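Long-range contacts in adherence and virulence protein A (Streptococcus pneumoniae, PDB 6PON), which binds fibronectin and probably serves pneumococcal adherence and virulence, this N-terminal region belonging to the NFACT family: residues 7-12 with 94-99; 57-62 with 118-123; 171-176 with 197-202. All coordinates share one frame; numbering follows the deposited sequence.

How the interactions relate
Along the chain, interactions 1 and 2 interleave, while interaction 3 follows both. Interactions 1 and 2 have centres about 10 Å apart. They are joined through the five-strand sheet: the loop 94-99 runs into strand 99-107, which pairs with strand 113-121, and Arg98 and Ile122 join by a backbone hydrogen bond. Helix 5-19 also reaches both, since Leu8 touches Ile59. Interactions 1 and 3 have centres about 11 Å apart and are joined by Asn96 with Gln200 and Glu95 with Asn172. Interactions 2 and 3 are about 20 Å apart at their centres and do not touch. The loop 94-99 thus links the sheet region to the helical part. All three contacts also reach the second subunit.

Interaction 1 (7-12 with 94-99)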
# COMPACT_ATOMS: atom_id res chain seq x y z
N PHE B 7 2.90 22.47 1.92
CA PHE B 7 3.58 23.40 1.02
C PHE B 7 4.66 24.18 1.76
O PHE B 7 5.79 24.34 1.27
CB PHE B 7 2.58 24.35 0.40
CG PHE B 7 3.15 25.20 -0.71
CD1 PHE B 7 3.69 26.46 -0.43
CD2 PHE B 7 3.14 24.76 -2.02
CE1 PHE B 7 4.22 27.24 -1.44
CE2 PHE B 7 3.67 25.54 -3.04
CZ PHE B 7 4.21 26.79 -2.74
N LEU B 8 4.32 24.69 2.94
CA LEU B 8 5.25 25.52 3.69
C LEU B 8 6.48 24.74 4.09
O LEU B 8 7.58 25.30 4.15
CB LEU B 8 4.53 26.10 4.90
CG LEU B 8 5.26 27.05 5.86
CD1 LEU B 8 5.79 28.22 5.09
CD2 LEU B 8 4.31 27.51 6.99
N HIS B 9 6.33 23.44 4.36
CA HIS B 9 7.49 22.61 4.65
C HIS B 9 8.50 22.68 3.51
O HIS B 9 9.71 22.73 3.75
CB HIS B 9 7.07 21.15 4.90
CG HIS B 9 8.22 20.19 5.03
ND1 HIS B 9 8.60 19.65 6.24
CD2 HIS B 9 9.05 19.67 4.10
CE1 HIS B 9 9.63 18.84 6.05
NE2 HIS B 9 9.92 18.83 4.76
N HIS B 10 8.01 22.71 2.27
CA HIS B 10 8.92 22.76 1.13
C HIS B 10 9.56 24.13 1.00
O HIS B 10 10.79 24.23 0.87
CB HIS B 10 8.19 22.35 -0.15
CG HIS B 10 7.96 20.87 -0.25
ND1 HIS B 10 8.74 20.05 -1.03
CD2 HIS B 10 7.05 20.07 0.36
CE1 HIS B 10 8.31 18.80 -0.91
NE2 HIS B 10 7.30 18.79 -0.07
N ILE B 11 8.77 25.20 1.04
CA ILE B 11 9.35 26.50 0.73
C ILE B 11 10.26 26.99 1.86
O ILE B 11 11.21 27.74 1.61
CB ILE B 11 8.27 27.55 0.40
CG1 ILE B 11 8.93 28.78 -0.26
CG2 ILE B 11 7.50 27.94 1.67
CD1 ILE B 11 7.98 29.67 -1.06
N VAL B 12 10.02 26.56 3.09
CA VAL B 12 10.84 27.08 4.18
C VAL B 12 12.25 26.52 4.08
O VAL B 12 13.21 27.16 4.53
CB VAL B 12 10.20 26.78 5.55
CG1 VAL B 12 10.35 25.33 5.90
CG2 VAL B 12 10.83 27.64 6.63
N VAL B 94 7.13 25.93 12.44
CA VAL B 94 6.68 25.26 13.66
C VAL B 94 5.99 23.97 13.25
O VAL B 94 4.89 24.00 12.69
CB VAL B 94 5.74 26.13 14.48
CG1 VAL B 94 5.38 25.41 15.77
CG2 VAL B 94 6.36 27.48 14.78
N GLU B 95 6.63 22.83 13.52
CA GLU B 95 6.02 21.52 13.27
C GLU B 95 5.63 21.45 11.79
O GLU B 95 6.47 21.77 10.93
CB GLU B 95 4.88 21.31 14.27
CG GLU B 95 5.31 20.81 15.64
CD GLU B 95 6.22 19.57 15.57
OE1 GLU B 95 7.38 19.66 16.03
OE2 GLU B 95 5.78 18.51 15.06
N ASN B 96 4.40 21.08 11.45
CA ASN B 96 3.90 21.18 10.09
C ASN B 96 2.72 22.14 10.02
O ASN B 96 1.87 22.04 9.14
CB ASN B 96 3.49 19.82 9.52
CG ASN B 96 3.48 19.80 8.00
OD1 ASN B 96 4.45 20.19 7.35
ND2 ASN B 96 2.37 19.34 7.41
N ASP B 97 2.66 23.08 10.96
CA ASP B 97 1.60 24.08 10.96
C ASP B 97 1.99 25.23 10.04
O ASP B 97 3.11 25.30 9.53
CB ASP B 97 1.35 24.56 12.39
CG ASP B 97 -0.06 25.12 12.58
OD1 ASP B 97 -0.78 25.39 11.59
OD2 ASP B 97 -0.43 25.31 13.76
N ARG B 98 1.04 26.14 9.81
CA ARG B 98 1.25 27.29 8.93
C ARG B 98 1.79 28.49 9.71
O ARG B 98 1.18 29.55 9.79
CB ARG B 98 -0.04 27.64 8.20
CG ARG B 98 -0.50 26.59 7.13
CD ARG B 98 -1.99 26.72 6.82
NE ARG B 98 -2.69 26.70 8.10
CZ ARG B 98 -3.89 27.21 8.33
NH1 ARG B 98 -4.56 27.83 7.36
NH2 ARG B 98 -4.40 27.15 9.56
N ILE B 99 2.98 28.30 10.29
CA ILE B 99 3.66 29.31 11.09
C ILE B 99 5.15 29.26 10.79
O ILE B 99 5.76 28.18 10.86
CB ILE B 99 3.45 29.10 12.60
CG1 ILE B 99 1.98 28.86 12.91
CG2 ILE B 99 4.01 30.30 13.39
CD1 ILE B 99 1.70 28.72 14.35
O HOH W 1 6.91 20.20 8.20
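Leu8 and His9 of helix 5-19 face the loop between strands 87-93 and 99-107. They meet it in two different ways. Leu8 makes the apolar contact with one methyl, CD2. This methyl rests on the backbone of the loop and not on a side chain. Leu8 CD2 lies 3.6 Å from Arg98 CA and equally near Asp97 O and Ile99 N. The side chain gets there with CG anti to the backbone N (chi1 -179°).

His9 makes the polar link through a water. The water sits in the plane of the imidazole, at its edge, with its O 2.6 Å from His9 ND1. It appears to donate to Asn96 OD1, also at 2.6 Å. As packing, His9 CB comes within 3.7 Å of Asn96 OD1.

The next shell shapes the loop. Strands 87-93 and 99-107 form a beta hairpin, with Val94 N bonded to Ile99 O at the base of its loop. Val94 to Asp97 form a type II' beta turn, closed by the bond from Asp97 N to Val94 O (3.0 Å). Arg98 is the centre of an inverse gamma turn. Its N donates to the carboxylate of its neighbour, Asp97 OD1, at 2.7 Å. That donor comes on the anti side, 33° out of the carboxylate plane.

Farther out, Asn96 ND2 bonds to Gln200 O, and the His9 ring stacks with Phe174. Gln93 NE2 bonds to Asp97 O and its side chain also touches Leu8. On the helix, His10 ND1 bonds to Thr230 of the second subunit.

Helix and hairpin loop thus meet by divided chemistry. Leu8 gives dispersion packing against peptide atoms. His9 and Asn96 share a water. The Asn96 amide is held at both ends, which should limit its rotation and fix its OD1 toward the water.

Interaction 2 (57-62 with 118-123)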
# COMPACT_ATOMS: atom_id res chain seq x y z
N GLY B 57 -2.52 35.22 2.14
CA GLY B 57 -1.44 35.14 3.10
C GLY B 57 -0.46 34.05 2.74
O GLY B 57 -0.86 32.93 2.41
N ARG B 58 0.82 34.39 2.77
CA ARG B 58 1.87 33.47 2.36
C ARG B 58 3.19 34.11 2.75
O ARG B 58 3.25 35.30 3.08
CB ARG B 58 1.83 33.17 0.86
CG ARG B 58 2.00 34.44 0.01
CD ARG B 58 1.61 34.21 -1.44
NE ARG B 58 1.97 35.33 -2.32
CZ ARG B 58 1.23 36.41 -2.49
NH1 ARG B 58 0.07 36.54 -1.86
NH2 ARG B 58 1.63 37.37 -3.31
N ILE B 59 4.25 33.31 2.73
CA ILE B 59 5.61 33.80 2.81
C ILE B 59 6.36 33.24 1.60
O ILE B 59 6.17 32.08 1.23
CB ILE B 59 6.30 33.42 4.14
CG1 ILE B 59 7.77 33.84 4.12
CG2 ILE B 59 6.15 31.93 4.39
CD1 ILE B 59 8.41 33.93 5.49
N GLN B 60 7.23 34.06 1.02
CA GLN B 60 7.63 33.79 -0.35
C GLN B 60 8.79 34.69 -0.72
O GLN B 60 8.77 35.88 -0.38
CB GLN B 60 6.42 34.05 -1.27
CG GLN B 60 6.68 33.89 -2.70
CD GLN B 60 5.79 34.76 -3.57
OE1 GLN B 60 4.63 35.02 -3.24
NE2 GLN B 60 6.32 35.17 -4.71
N LEU B 61 9.79 34.16 -1.42
CA LEU B 61 10.68 35.04 -2.16
C LEU B 61 9.95 35.52 -3.40
O LEU B 61 9.09 34.82 -3.94
CB LEU B 61 11.98 34.35 -2.56
CG LEU B 61 12.94 33.98 -1.44
CD1 LEU B 61 14.08 33.18 -2.04
CD2 LEU B 61 13.44 35.25 -0.76
N THR B 62 10.27 36.73 -3.86
CA THR B 62 9.54 37.26 -5.00
C THR B 62 10.43 38.13 -5.87
O THR B 62 11.38 38.77 -5.39
CB THR B 62 8.30 38.06 -4.58
OG1 THR B 62 7.57 38.45 -5.75
CG2 THR B 62 8.70 39.32 -3.81
N LEU B 118 10.80 37.18 14.14
CA LEU B 118 9.76 37.66 13.24
C LEU B 118 8.89 36.46 12.89
O LEU B 118 9.40 35.47 12.35
CB LEU B 118 10.37 38.30 12.00
CG LEU B 118 9.42 38.84 10.92
CD1 LEU B 118 8.58 39.99 11.43
CD2 LEU B 118 10.21 39.23 9.69
N ILE B 119 7.60 36.52 13.22
CA ILE B 119 6.68 35.39 13.14
C ILE B 119 5.56 35.74 12.17
O ILE B 119 4.90 36.78 12.32
CB ILE B 119 6.07 35.04 14.51
CG1 ILE B 119 7.15 34.79 15.57
CG2 ILE B 119 5.10 33.86 14.36
CD1 ILE B 119 6.57 34.54 16.98
N ILE B 120 5.30 34.84 11.21
CA ILE B 120 4.11 34.95 10.37
C ILE B 120 3.22 33.75 10.65
O ILE B 120 3.69 32.60 10.64
CB ILE B 120 4.45 35.07 8.86
CG1 ILE B 120 3.16 35.17 8.05
CG2 ILE B 120 5.32 33.89 8.34
CD1 ILE B 120 3.38 35.37 6.55
N GLU B 121 1.95 34.02 10.92
CA GLU B 121 0.92 33.01 11.10
C GLU B 121 -0.05 33.15 9.94
O GLU B 121 -0.65 34.21 9.76
CB GLU B 121 0.18 33.19 12.42
CG GLU B 121 1.07 33.31 13.64
CD GLU B 121 0.28 33.78 14.84
OE1 GLU B 121 -0.92 34.08 14.65
OE2 GLU B 121 0.86 33.84 15.96
N ILE B 122 -0.19 32.08 9.16
CA ILE B 122 -1.06 32.07 8.00
C ILE B 122 -2.27 31.24 8.41
O ILE B 122 -2.29 30.01 8.29
CB ILE B 122 -0.36 31.52 6.77
CG1 ILE B 122 0.85 32.41 6.49
CG2 ILE B 122 -1.30 31.51 5.59
CD1 ILE B 122 1.87 31.77 5.60
N MET B 123 -3.30 31.93 8.91
CA MET B 123 -4.47 31.36 9.56
C MET B 123 -5.73 32.02 9.04
O MET B 123 -6.60 32.44 9.82
CB MET B 123 -4.41 31.52 11.08
CG MET B 123 -3.12 31.02 11.72
SD MET B 123 -3.18 29.24 11.93
CE MET B 123 -1.48 28.87 12.37
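Ile122 packs on Gly57 and Arg58, and Ile120 on Arg58 and Ile59. These two isoleucines bury the most surface here, and Ile59 follows. Together they bring the edge strand 58-61 against strand 113-121 and the residues just after it.

Ile122 uses two branches. Its CG2 is 3.5 Å from Gly57 O. Its CD1 reaches farther along the chain, to 3.7 Å from Arg58 CA. CG2 is anti to the backbone N, and CG1 lies beside that N (chi1 -59°). This splits the branches, and they settle on successive residues of 57-62. Gly57 offers backbone alone.

Ile120 points one long arm at the same backbone. Its CG1 is anti to the backbone N, and chi2 is also extended at 177°. The CD1 methyl at the end comes within 3.5 Å of Arg58 O. Its shorter branch meets Ile59: Ile120 CG2 is 4.2 Å from Ile59 CD1. Ile59 CG2 makes a looser approach to Ile122 CD1, at 4.5 Å. Ile59 therefore faces both isoleucines.

Arg58 joins mainly through its backbone, because its CB points away from 118-123. Its guanidinium is held from its own side, by Gln60 and by Phe56 O. Arg58 NE donates to Gln60 OE1 at 2.8 Å, in the guanidinium plane and almost in line with the amide C=O (173°). Arg58 also has a cation-pi contact with Tyr263 of the second subunit.

Neighbouring strands of the same two sheets add to the packing: Leu50 touches Ile59 and Ile120, and Val100 touches Ile120. Leu8 and Leu15 of helix 5-19 touch Ile59. Strands 58-61 and 113-121 belong to separate antiparallel sheets. Aliphatic side chains meet backbone and one another between them, consistent with the hydrophobic core between two packed beta sheets.

Interaction 3 (171-176 with 197-202); sequences LNPFTI and SLFQGL
Leu171 is joined to the end of helix 192-198 and the residues just after it by two backbone hydrogen bonds. The straighter one runs from Gln200 N to Leu171 O, 2.9 Å at 166°; its donor stands above the carbonyl plane. The other, from Leu171 N to Leu198 O, is weak at 3.0 Å. Together they make a single beta bridge between Leu171 and Phe199. Phe199 CA adds a CA-H...O contact to Leu171 O at 3.2 Å.

An Asx turn shapes the loop next door: Asn172 OD1 accepts from Phe174 N. The ND2 of this amide bonds to Glu95 OE2.

Packing gathers round Phe199. Leu171 CB is 4.3 Å from Phe199 CD1, and Pro173 CB lies 3.8 Å from the same atom. Ile176 CD1 comes to the ring edge, 4.2 Å from Phe199 CE1. The ring reaches them with CG beside the backbone N (chi1 -62°). Pro173 CG also passes Leu202 CD1 at 3.9 Å, the two side chains running in opposite directions. Phe222 of the second subunit meets the Phe199 ring.

Backbone pairing thus ties the loop before helix 178-187 to the segment after helix 192-198. Carbons of Leu171, Pro173 and Ile176 border the Phe199 ring and add apolar packing.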
# COMPACT_ATOMS: atom_id res chain seq x y z
N LEU B 171 -1.34 15.29 14.19
CA LEU B 171 -0.03 14.65 14.15
C LEU B 171 0.78 15.10 12.94
O LEU B 171 0.27 15.14 11.82
CB LEU B 171 -0.17 13.12 14.11
CG LEU B 171 -0.69 12.39 15.35
CD1 LEU B 171 -1.01 10.96 14.98
CD2 LEU B 171 0.32 12.43 16.47
N ASN B 172 2.05 15.39 13.18
CA ASN B 172 2.94 15.83 12.11
C ASN B 172 3.26 14.67 11.17
O ASN B 172 3.95 13.72 11.59
CB ASN B 172 4.21 16.40 12.73
CG ASN B 172 5.12 17.04 11.71
OD1 ASN B 172 5.07 16.73 10.52
ND2 ASN B 172 5.98 17.96 12.17
N PRO B 173 2.83 14.70 9.91
CA PRO B 173 3.02 13.54 9.02
C PRO B 173 4.45 13.31 8.61
O PRO B 173 4.78 12.20 8.18
CB PRO B 173 2.14 13.87 7.80
CG PRO B 173 2.10 15.35 7.78
CD PRO B 173 2.15 15.81 9.22
N PHE B 174 5.32 14.31 8.71
CA PHE B 174 6.71 14.12 8.31
C PHE B 174 7.48 13.30 9.33
O PHE B 174 8.43 12.60 8.97
CB PHE B 174 7.40 15.49 8.12
CG PHE B 174 6.98 16.23 6.89
CD1 PHE B 174 7.55 15.95 5.67
CD2 PHE B 174 6.00 17.19 6.95
CE1 PHE B 174 7.16 16.61 4.52
CE2 PHE B 174 5.60 17.86 5.81
CZ PHE B 174 6.18 17.56 4.60
N THR B 175 7.10 13.36 10.61
CA THR B 175 7.91 12.82 11.70
C THR B 175 7.24 11.71 12.47
O THR B 175 7.84 11.19 13.41
CB THR B 175 8.28 13.93 12.69
OG1 THR B 175 7.07 14.50 13.22
CG2 THR B 175 9.09 15.02 12.01
N ILE B 176 6.00 11.34 12.13
CA ILE B 176 5.32 10.29 12.89
C ILE B 176 6.07 8.98 12.75
O ILE B 176 6.65 8.68 11.69
CB ILE B 176 3.87 10.15 12.41
CG1 ILE B 176 3.14 9.12 13.29
CG2 ILE B 176 3.85 9.76 10.92
CD1 ILE B 176 1.77 8.71 12.76
N SER B 197 -7.97 15.57 9.54
CA SER B 197 -8.16 15.52 10.98
C SER B 197 -7.08 14.71 11.69
O SER B 197 -6.80 14.96 12.86
CB SER B 197 -9.51 14.93 11.30
OG SER B 197 -9.46 14.40 12.61
N LEU B 198 -6.50 13.71 11.03
CA LEU B 198 -5.42 12.97 11.66
C LEU B 198 -4.09 13.73 11.59
O LEU B 198 -3.28 13.68 12.52
CB LEU B 198 -5.28 11.59 11.01
CG LEU B 198 -6.47 10.62 11.19
CD1 LEU B 198 -6.43 9.46 10.19
CD2 LEU B 198 -6.50 10.08 12.59
N PHE B 199 -3.85 14.46 10.51
CA PHE B 199 -2.53 15.01 10.28
C PHE B 199 -2.59 16.53 10.20
O PHE B 199 -3.57 17.12 9.75
CB PHE B 199 -1.90 14.39 9.03
CG PHE B 199 -1.69 12.89 9.17
CD1 PHE B 199 -0.63 12.39 9.90
CD2 PHE B 199 -2.58 12.00 8.59
CE1 PHE B 199 -0.45 11.02 10.04
CE2 PHE B 199 -2.40 10.62 8.73
CZ PHE B 199 -1.33 10.14 9.46
N GLN B 200 -1.52 17.14 10.71
CA GLN B 200 -1.35 18.58 10.78
C GLN B 200 -0.79 19.12 9.47
O GLN B 200 0.16 18.55 8.92
CB GLN B 200 -0.40 18.91 11.93
CG GLN B 200 -0.14 20.38 12.16
CD GLN B 200 0.95 20.60 13.19
OE1 GLN B 200 1.86 19.78 13.32
NE2 GLN B 200 0.85 21.70 13.93
N GLY B 201 -1.36 20.21 8.99
CA GLY B 201 -0.75 20.90 7.86
C GLY B 201 -1.13 20.37 6.51
O GLY B 201 -0.37 20.53 5.55
N LEU B 202 -2.29 19.73 6.40
CA LEU B 202 -2.78 19.15 5.15
C LEU B 202 -3.96 19.98 4.69
O LEU B 202 -5.03 19.93 5.30
CB LEU B 202 -3.16 17.69 5.36
CG LEU B 202 -2.04 16.66 5.10
CD1 LEU B 202 -0.70 17.09 5.68
CD2 LEU B 202 -2.43 15.27 5.59